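Long-range contact in A-type flavoprotein (Giardia intestinalis, PDB 2Q9U), which probably transfers electrons through bound FMN to a diiron centre, where it scavenges oxygen in a human parasite: residues 81-86 with 104-109. Numbering follows the deposited sequence.
Sequences VVMNHA and ATFVCT. With FEO (mu-oxo-diiron), chain G.
With CG turned anti to the carbonyl carbon (chi1 -74°), the F106 ring leans beside V81, whose CG1 stands anti to its own backbone N (chi1 -177°), and the two side chains run next to each other in the same direction. They belong to neighbouring parallel strands of a beta-alpha-beta unit, 80-82 and 105-108, linked through helix 94-97 in the metallo-beta-lactamase-like part of this flavodiiron protein. V81 CB approaches F106 CE1 obliquely at 3.7 Å, while M83 CG lies more loosely at the ring edge, near its plane, 4.5 Å from F106 CD1. A104 CB extends this apolar patch at V81 CG2. On the other face of the sheet V82 CG2 packs against V107 CB, 4.1 Å away, and strand 52-54 flanks V82.

The backbones are stitched as parallel strands require: V81 N donates to T105 O, V81 O accepts from V107 N at 2.9 Å, and M83 N donates to V107 O at 3.0 Å. Past the last bridge the chains part, and a water bridges them, giving a hydrogen bond to M83 O and accepting one from T109 N, just before helix 110-120. Strand 80-82 illustrates how the loop after the C-terminal end of an inner strand supplies a metal ligand: three residues on, H85, held through ND1 by D155, binds one iron of the mu-oxo-diiron centre through NE2 at 2.3 Å.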
ATOM      1  N   VAL A  81      14.858  33.834  17.713  1.00 12.84           N
ATOM      2  CA  VAL A  81      14.541  32.529  17.094  1.00 11.82           C
ATOM      3  C   VAL A  81      15.712  32.202  16.183  1.00 11.93           C
ATOM      4  O   VAL A  81      15.961  32.891  15.182  1.00 11.59           O
ATOM      5  CB  VAL A  81      13.233  32.549  16.302  1.00 12.35           C
ATOM      6  CG1 VAL A  81      12.932  31.145  15.738  1.00 12.25           C
ATOM      7  CG2 VAL A  81      12.083  33.036  17.180  1.00 11.80           C
ATOM      8  N   VAL A  82      16.444  31.165  16.566  1.00 11.76           N
ATOM      9  CA  VAL A  82      17.605  30.718  15.842  1.00 11.60           C
ATOM     10  C   VAL A  82      17.188  29.647  14.836  1.00 12.13           C
ATOM     11  O   VAL A  82      16.607  28.621  15.210  1.00 11.83           O
ATOM     12  CB  VAL A  82      18.662  30.120  16.791  1.00 12.18           C
ATOM     13  CG1 VAL A  82      19.803  29.481  16.011  1.00 12.34           C
ATOM     14  CG2 VAL A  82      19.178  31.170  17.822  1.00 11.34           C
ATOM     15  N   MET A  83      17.554  29.869  13.576  1.00 12.78           N
ATOM     16  CA  MET A  83      17.233  28.956  12.473  1.00 13.24           C
ATOM     17  C   MET A  83      18.496  28.337  11.890  1.00 13.77           C
ATOM     18  O   MET A  83      19.355  29.037  11.390  1.00 13.95           O
ATOM     19  CB  MET A  83      16.431  29.708  11.381  1.00 13.36           C
ATOM     20  CG  MET A  83      15.036  30.187  11.837  1.00 12.81           C
ATOM     21  SD  MET A  83      13.924  28.893  12.438  1.00 14.10           S
ATOM     22  CE  MET A  83      13.594  27.972  10.934  1.00 14.49           C
ATOM     23  N   ASN A  84      18.611  27.005  11.989  1.00 13.87           N
ATOM     24  CA  ASN A  84      19.821  26.300  11.594  1.00 13.38           C
ATOM     25  C   ASN A  84      19.775  25.902  10.135  1.00 13.37           C
ATOM     26  O   ASN A  84      20.803  25.524   9.573  1.00 13.27           O
ATOM     27  CB  ASN A  84      19.954  25.014  12.431  1.00 13.35           C
ATOM     28  CG  ASN A  84      20.364  25.288  13.860  1.00 15.72           C
ATOM     29  OD1 ASN A  84      19.672  24.885  14.818  1.00 19.92           O
ATOM     30  ND2 ASN A  84      21.479  25.966  14.021  1.00 12.51           N
ATOM     31  N   HIS A  85      18.575  25.921   9.542  1.00 13.02           N
ATOM     32  CA  HIS A  85      18.315  25.200   8.265  1.00 13.22           C
ATOM     33  C   HIS A  85      16.958  25.695   7.733  1.00 12.06           C
ATOM     34  O   HIS A  85      16.043  25.929   8.515  1.00 12.10           O
ATOM     35  CB  HIS A  85      18.317  23.700   8.598  1.00 13.14           C
ATOM     36  CG  HIS A  85      18.142  22.760   7.439  1.00 14.42           C
ATOM     37  ND1 HIS A  85      18.707  22.945   6.197  1.00 15.04           N
ATOM     38  CD2 HIS A  85      17.547  21.543   7.398  1.00 13.74           C
ATOM     39  CE1 HIS A  85      18.403  21.919   5.415  1.00 14.92           C
ATOM     40  NE2 HIS A  85      17.711  21.045   6.124  1.00 13.52           N
ATOM     41  N   ALA A  86      16.829  25.887   6.422  1.00 11.56           N
ATOM     42  CA  ALA A  86      15.634  26.513   5.877  1.00 11.64           C
ATOM     43  C   ALA A  86      14.621  25.495   5.330  1.00 12.09           C
ATOM     44  O   ALA A  86      13.534  25.879   4.891  1.00 11.24           O
ATOM     45  CB  ALA A  86      16.019  27.512   4.774  1.00 12.57           C
ATOM     46  N   ALA A 104      10.750  39.343  18.484  1.00 16.44           N
ATOM     47  CA  ALA A 104      11.887  38.482  18.185  1.00 16.02           C
ATOM     48  C   ALA A 104      12.733  38.973  17.022  1.00 15.06           C
ATOM     49  O   ALA A 104      12.235  39.621  16.118  1.00 15.47           O
ATOM     50  CB  ALA A 104      11.393  37.046  17.905  1.00 15.05           C
ATOM     51  N   THR A 105      14.008  38.628  17.062  1.00 14.90           N
ATOM     52  CA  THR A 105      14.927  38.755  15.950  1.00 15.14           C
ATOM     53  C   THR A 105      15.279  37.335  15.492  1.00 14.82           C
ATOM     54  O   THR A 105      15.582  36.469  16.317  1.00 13.71           O
ATOM     55  CB  THR A 105      16.211  39.494  16.403  1.00 15.75           C
ATOM     56  OG1 THR A 105      15.862  40.834  16.801  1.00 16.46           O
ATOM     57  CG2 THR A 105      17.244  39.566  15.305  1.00 16.17           C
ATOM     58  N   PHE A 106      15.234  37.119  14.180  1.00 14.71           N
ATOM     59  CA  PHE A 106      15.550  35.824  13.580  1.00 14.57           C
ATOM     60  C   PHE A 106      17.051  35.778  13.332  1.00 14.48           C
ATOM     61  O   PHE A 106      17.605  36.681  12.692  1.00 13.78           O
ATOM     62  CB  PHE A 106      14.708  35.600  12.307  1.00 15.17           C
ATOM     63  CG  PHE A 106      13.286  35.288  12.614  1.00 15.87           C
ATOM     64  CD1 PHE A 106      12.885  33.968  12.854  1.00 15.03           C
ATOM     65  CD2 PHE A 106      12.353  36.318  12.750  1.00 18.43           C
ATOM     66  CE1 PHE A 106      11.557  33.670  13.197  1.00 13.55           C
ATOM     67  CE2 PHE A 106      11.039  36.043  13.096  1.00 18.40           C
ATOM     68  CZ  PHE A 106      10.635  34.706  13.320  1.00 18.89           C
ATOM     69  N   VAL A 107      17.696  34.752  13.886  1.00 12.84           N
ATOM     70  CA  VAL A 107      19.150  34.661  13.911  1.00 13.79           C
ATOM     71  C   VAL A 107      19.568  33.488  13.044  1.00 14.02           C
ATOM     72  O   VAL A 107      19.166  32.353  13.296  1.00 13.46           O
ATOM     73  CB  VAL A 107      19.673  34.389  15.347  1.00 12.76           C
ATOM     74  CG1 VAL A 107      21.189  34.264  15.362  1.00 13.07           C
ATOM     75  CG2 VAL A 107      19.202  35.459  16.336  1.00 15.10           C
ATOM     76  N   CYS A 108      20.386  33.761  12.032  1.00 14.61           N
ATOM     77  CA  CYS A 108      20.857  32.720  11.140  1.00 14.46           C
ATOM     78  C   CYS A 108      21.985  33.256  10.283  1.00 15.00           C
ATOM     79  O   CYS A 108      22.304  34.448  10.333  1.00 15.40           O
ATOM     80  CB  CYS A 108      19.690  32.253  10.242  1.00 14.45           C
ATOM     81  SG  CYS A 108      18.894  33.610   9.288  1.00 15.93           S
ATOM     82  N   THR A 109      22.581  32.373   9.495  1.00 15.57           N
ATOM     83  CA  THR A 109      23.637  32.745   8.560  1.00 16.63           C
ATOM     84  C   THR A 109      23.007  33.424   7.336  1.00 16.52           C
ATOM     85  O   THR A 109      21.794  33.367   7.123  1.00 16.54           O
ATOM     86  CB  THR A 109      24.419  31.506   8.078  1.00 16.83           C
ATOM     87  OG1 THR A 109      23.517  30.619   7.409  1.00 17.39           O
ATOM     88  CG2 THR A 109      25.122  30.767   9.242  1.00 16.46           C
TER
HETATM   89 FE1  FEO G 701      15.057  17.708   8.577  1.00 11.41          FE
HETATM   90 FE2  FEO G 701      17.002  18.862   5.964  1.00 14.54          FE
HETATM   91  O   FEO G 701      15.375  18.916   7.215  1.00 11.74           O
HETATM   92  O   HOH W   1      21.753  29.424  10.022  1.00 14.35           O